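Local structure of hypothetical protein EF2904 (Enterococcus faecalis, 2AZ4) at residues Val22-Phe34 / Val152-Pro164. The protein is of uncharacterised function but has a metallo-beta-lactamase fold with two bound zinc ions, and may act as an RNA-binding exonuclease. Sequence-based numbering, arbitrary orientation.
Sequences VIEVAYKDAHIFF and VIKVGEISVEIVP
First torsions set the Ile-158 CD1 and Ile-32 CG2 branches against each other: in Ile-158, CG1 lies anti to the carbonyl carbon and chi2 is extended, driving CD1 into the 22-34 hairpin, while in Ile-32, CG1 sits between backbone N and carbonyl carbon (chi1 64°), with CG2 beside the N. Ile-158 CD1 comes to rest over the backbone between the hairpin's two strands, 3.7 Å from Val-25 O and 3.8 Å from Ala-30 O, both carbonyls already taken by cross-strand backbone bonds. Ile-32 splits its contacts between two branches: CG2 lies 4.0 Å from Val-155 CG1, and CD1 reaches past Val-160 CG2 at 3.6 Å, the two side chains running in opposite directions. Ala-30 CB fits against the other turn, 3.4 Å from Val-155 O; Gly-156 beside it has positive phi, and its CA lies against that methyl. Each hairpin closes with a type II' turn, and no direct backbone hydrogen bond joins them; strands 30-34 and 158-164 run 27° apart in the two different mixed sheets of the alpha-beta/beta-alpha sandwich, so this is face-to-face sheet packing, away from the zinc site. At the turn end, the Glu-157 carboxylate plane stands 87° to the Tyr-27 ring, and Glu-157 CB meets CE2 obliquely. The extended Lys-28 chain brings NZ to the syn lone pair of Glu-157 OE2 at 2.9 Å. One water accepts from Glu-157 N and donates to Tyr-27 O, linking the turns. Thr-179 and Pro-180 also touch Tyr-27. The chemistry thus divides: buried aliphatic contacts join the sheets, with Val-25 O, Ala-30 O and Val-155 O satisfied within their own hairpins, while an exposed salt bridge and a water tie the two turns at the exposed end.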
# COMPACT_ATOMS: atom_id res chain seq x y z
N VAL A 22 6.41 -12.38 -3.17
CA VAL A 22 7.86 -12.28 -3.28
C VAL A 22 8.21 -13.09 -4.51
O VAL A 22 8.03 -14.32 -4.55
CB VAL A 22 8.60 -12.83 -2.03
CG1 VAL A 22 10.11 -12.72 -2.22
CG2 VAL A 22 8.15 -12.10 -0.73
N ILE A 23 8.69 -12.39 -5.53
CA ILE A 23 9.07 -13.00 -6.77
C ILE A 23 10.53 -12.70 -6.97
O ILE A 23 10.99 -11.60 -6.63
CB ILE A 23 8.20 -12.44 -7.94
CG1 ILE A 23 6.73 -12.87 -7.74
CG2 ILE A 23 8.75 -12.83 -9.29
CD1 ILE A 23 5.72 -12.05 -8.56
N GLU A 24 11.23 -13.69 -7.50
CA GLU A 24 12.62 -13.57 -7.90
C GLU A 24 12.75 -13.63 -9.41
O GLU A 24 12.11 -14.45 -10.08
CB GLU A 24 13.45 -14.70 -7.29
CG GLU A 24 14.91 -14.65 -7.69
CD GLU A 24 15.71 -15.81 -7.11
OE1 GLU A 24 15.13 -16.65 -6.40
OE2 GLU A 24 16.93 -15.89 -7.38
N VAL A 25 13.59 -12.75 -9.93
CA VAL A 25 13.99 -12.79 -11.32
C VAL A 25 15.49 -12.92 -11.33
O VAL A 25 16.19 -12.09 -10.74
CB VAL A 25 13.54 -11.54 -12.13
CG1 VAL A 25 14.01 -11.66 -13.59
CG2 VAL A 25 12.01 -11.41 -12.11
N ALA A 26 15.99 -13.99 -11.95
CA ALA A 26 17.43 -14.28 -11.98
C ALA A 26 17.97 -14.47 -13.40
O ALA A 26 17.31 -15.08 -14.26
CB ALA A 26 17.73 -15.51 -11.16
N TYR A 27 19.18 -13.96 -13.61
CA TYR A 27 19.90 -14.02 -14.87
C TYR A 27 21.40 -13.96 -14.58
O TYR A 27 21.88 -12.99 -13.98
CB TYR A 27 19.54 -12.84 -15.78
CG TYR A 27 20.22 -12.92 -17.13
CD1 TYR A 27 19.75 -13.80 -18.11
CD2 TYR A 27 21.32 -12.12 -17.43
CE1 TYR A 27 20.36 -13.88 -19.37
CE2 TYR A 27 21.95 -12.21 -18.68
CZ TYR A 27 21.45 -13.09 -19.64
OH TYR A 27 22.04 -13.16 -20.88
N LYS A 28 22.11 -15.00 -15.03
CA LYS A 28 23.54 -15.20 -14.76
C LYS A 28 23.82 -15.07 -13.26
O LYS A 28 23.16 -15.74 -12.48
CB LYS A 28 24.43 -14.27 -15.60
CG LYS A 28 24.44 -14.57 -17.10
CD LYS A 28 25.32 -13.56 -17.81
CE LYS A 28 25.75 -14.04 -19.18
NZ LYS A 28 26.58 -12.99 -19.86
N ASP A 29 24.76 -14.22 -12.87
CA ASP A 29 25.06 -14.04 -11.45
C ASP A 29 24.32 -12.86 -10.79
O ASP A 29 24.77 -12.34 -9.74
CB ASP A 29 26.57 -13.92 -11.23
CG ASP A 29 27.20 -12.77 -11.99
OD1 ASP A 29 26.49 -12.05 -12.73
OD2 ASP A 29 28.43 -12.60 -11.83
N ALA A 30 23.20 -12.47 -11.37
CA ALA A 30 22.36 -11.46 -10.73
C ALA A 30 20.94 -11.94 -10.48
O ALA A 30 20.39 -12.78 -11.22
CB ALA A 30 22.38 -10.14 -11.53
N HIS A 31 20.34 -11.42 -9.40
CA HIS A 31 18.93 -11.65 -9.16
C HIS A 31 18.28 -10.51 -8.40
O HIS A 31 18.94 -9.82 -7.62
CB HIS A 31 18.64 -13.05 -8.53
CG HIS A 31 19.22 -13.28 -7.17
ND1 HIS A 31 20.13 -12.43 -6.57
CD2 HIS A 31 19.03 -14.31 -6.30
CE1 HIS A 31 20.46 -12.92 -5.38
NE2 HIS A 31 19.80 -14.04 -5.19
N ILE A 32 17.00 -10.29 -8.69
CA ILE A 32 16.20 -9.29 -8.02
C ILE A 32 14.97 -9.94 -7.38
O ILE A 32 14.57 -11.03 -7.78
CB ILE A 32 15.74 -8.15 -8.96
CG1 ILE A 32 14.82 -8.68 -10.07
CG2 ILE A 32 16.96 -7.43 -9.51
CD1 ILE A 32 14.18 -7.61 -10.95
N PHE A 33 14.44 -9.27 -6.37
CA PHE A 33 13.26 -9.75 -5.65
C PHE A 33 12.32 -8.56 -5.50
O PHE A 33 12.78 -7.42 -5.45
CB PHE A 33 13.61 -10.29 -4.25
CG PHE A 33 14.56 -11.50 -4.24
CD1 PHE A 33 14.08 -12.78 -3.98
CD2 PHE A 33 15.92 -11.35 -4.44
CE1 PHE A 33 14.95 -13.90 -3.96
CE2 PHE A 33 16.80 -12.46 -4.43
CZ PHE A 33 16.30 -13.73 -4.18
N PHE A 34 11.02 -8.86 -5.39
CA PHE A 34 9.94 -7.88 -5.18
C PHE A 34 8.66 -8.65 -4.90
O PHE A 34 8.46 -9.73 -5.45
CB PHE A 34 9.74 -6.99 -6.42
CG PHE A 34 9.61 -7.77 -7.72
CD1 PHE A 34 10.75 -8.05 -8.49
CD2 PHE A 34 8.37 -8.22 -8.17
CE1 PHE A 34 10.65 -8.77 -9.67
CE2 PHE A 34 8.26 -8.94 -9.37
CZ PHE A 34 9.39 -9.22 -10.11
N VAL A 152 16.06 3.87 -13.96
CA VAL A 152 16.47 2.54 -14.34
C VAL A 152 17.65 2.14 -13.45
O VAL A 152 18.65 2.87 -13.32
CB VAL A 152 16.85 2.47 -15.86
CG1 VAL A 152 17.35 1.07 -16.26
CG2 VAL A 152 15.66 2.87 -16.74
N ILE A 153 17.50 1.00 -12.80
CA ILE A 153 18.57 0.41 -12.00
C ILE A 153 19.09 -0.81 -12.72
O ILE A 153 18.30 -1.61 -13.24
CB ILE A 153 18.07 0.01 -10.58
CG1 ILE A 153 17.50 1.23 -9.80
CG2 ILE A 153 19.16 -0.70 -9.76
CD1 ILE A 153 18.46 2.45 -9.67
N LYS A 154 20.42 -0.96 -12.73
CA LYS A 154 21.12 -2.10 -13.30
C LYS A 154 21.70 -3.01 -12.22
O LYS A 154 22.48 -2.57 -11.37
CB LYS A 154 22.22 -1.62 -14.22
CG LYS A 154 21.66 -1.10 -15.53
CD LYS A 154 22.57 -0.11 -16.21
CE LYS A 154 22.08 0.22 -17.63
NZ LYS A 154 20.76 0.96 -17.68
N VAL A 155 21.27 -4.26 -12.24
CA VAL A 155 21.69 -5.26 -11.25
C VAL A 155 22.28 -6.34 -12.13
O VAL A 155 21.53 -7.12 -12.74
CB VAL A 155 20.48 -5.79 -10.43
CG1 VAL A 155 20.88 -6.94 -9.50
CG2 VAL A 155 19.82 -4.65 -9.65
N GLY A 156 23.61 -6.36 -12.23
CA GLY A 156 24.28 -7.16 -13.26
C GLY A 156 23.70 -6.79 -14.62
O GLY A 156 23.58 -5.62 -14.96
N GLU A 157 23.29 -7.81 -15.37
CA GLU A 157 22.69 -7.59 -16.67
C GLU A 157 21.16 -7.49 -16.63
O GLU A 157 20.51 -7.50 -17.68
CB GLU A 157 23.14 -8.68 -17.64
CG GLU A 157 24.59 -8.53 -18.03
CD GLU A 157 24.97 -9.47 -19.16
OE1 GLU A 157 24.45 -9.29 -20.30
OE2 GLU A 157 25.78 -10.39 -18.91
N ILE A 158 20.59 -7.41 -15.43
CA ILE A 158 19.17 -7.10 -15.29
C ILE A 158 18.96 -5.59 -15.18
O ILE A 158 19.60 -4.91 -14.38
CB ILE A 158 18.53 -7.76 -14.04
CG1 ILE A 158 18.95 -9.22 -13.90
CG2 ILE A 158 17.00 -7.63 -14.10
CD1 ILE A 158 18.44 -9.86 -12.62
N SER A 159 18.03 -5.08 -15.97
CA SER A 159 17.69 -3.66 -15.95
C SER A 159 16.24 -3.50 -15.47
O SER A 159 15.33 -4.18 -15.95
CB SER A 159 17.89 -3.08 -17.35
OG SER A 159 16.98 -2.03 -17.60
N VAL A 160 16.05 -2.64 -14.47
CA VAL A 160 14.73 -2.50 -13.84
C VAL A 160 14.34 -1.04 -13.91
O VAL A 160 15.05 -0.17 -13.40
CB VAL A 160 14.72 -2.97 -12.36
CG1 VAL A 160 13.30 -2.87 -11.76
CG2 VAL A 160 15.27 -4.39 -12.22
N GLU A 161 13.22 -0.77 -14.57
CA GLU A 161 12.65 0.56 -14.60
C GLU A 161 11.50 0.65 -13.60
O GLU A 161 10.58 -0.18 -13.62
CB GLU A 161 12.15 0.94 -15.99
CG GLU A 161 11.80 2.45 -16.12
CD GLU A 161 11.44 2.87 -17.54
OE1 GLU A 161 11.80 2.13 -18.47
OE2 GLU A 161 10.80 3.94 -17.72
N ILE A 162 11.55 1.67 -12.74
CA ILE A 162 10.52 1.86 -11.72
C ILE A 162 9.54 2.94 -12.17
O ILE A 162 9.88 4.11 -12.29
CB ILE A 162 11.13 2.11 -10.31
CG1 ILE A 162 10.04 2.17 -9.25
CG2 ILE A 162 12.03 3.34 -10.31
CD1 ILE A 162 10.56 1.83 -7.83
N VAL A 163 8.31 2.54 -12.40
CA VAL A 163 7.39 3.39 -13.14
C VAL A 163 6.23 3.68 -12.22
O VAL A 163 5.66 2.75 -11.70
CB VAL A 163 6.86 2.62 -14.40
CG1 VAL A 163 5.82 3.45 -15.14
CG2 VAL A 163 8.04 2.25 -15.35
N PRO A 164 5.85 4.97 -12.06
CA PRO A 164 4.73 5.35 -11.19
C PRO A 164 3.41 4.85 -11.73
O PRO A 164 3.16 4.84 -12.96
CB PRO A 164 4.77 6.88 -11.21
CG PRO A 164 5.40 7.21 -12.57
CD PRO A 164 6.45 6.15 -12.71
O HOH W 1 23.42 -10.63 -14.71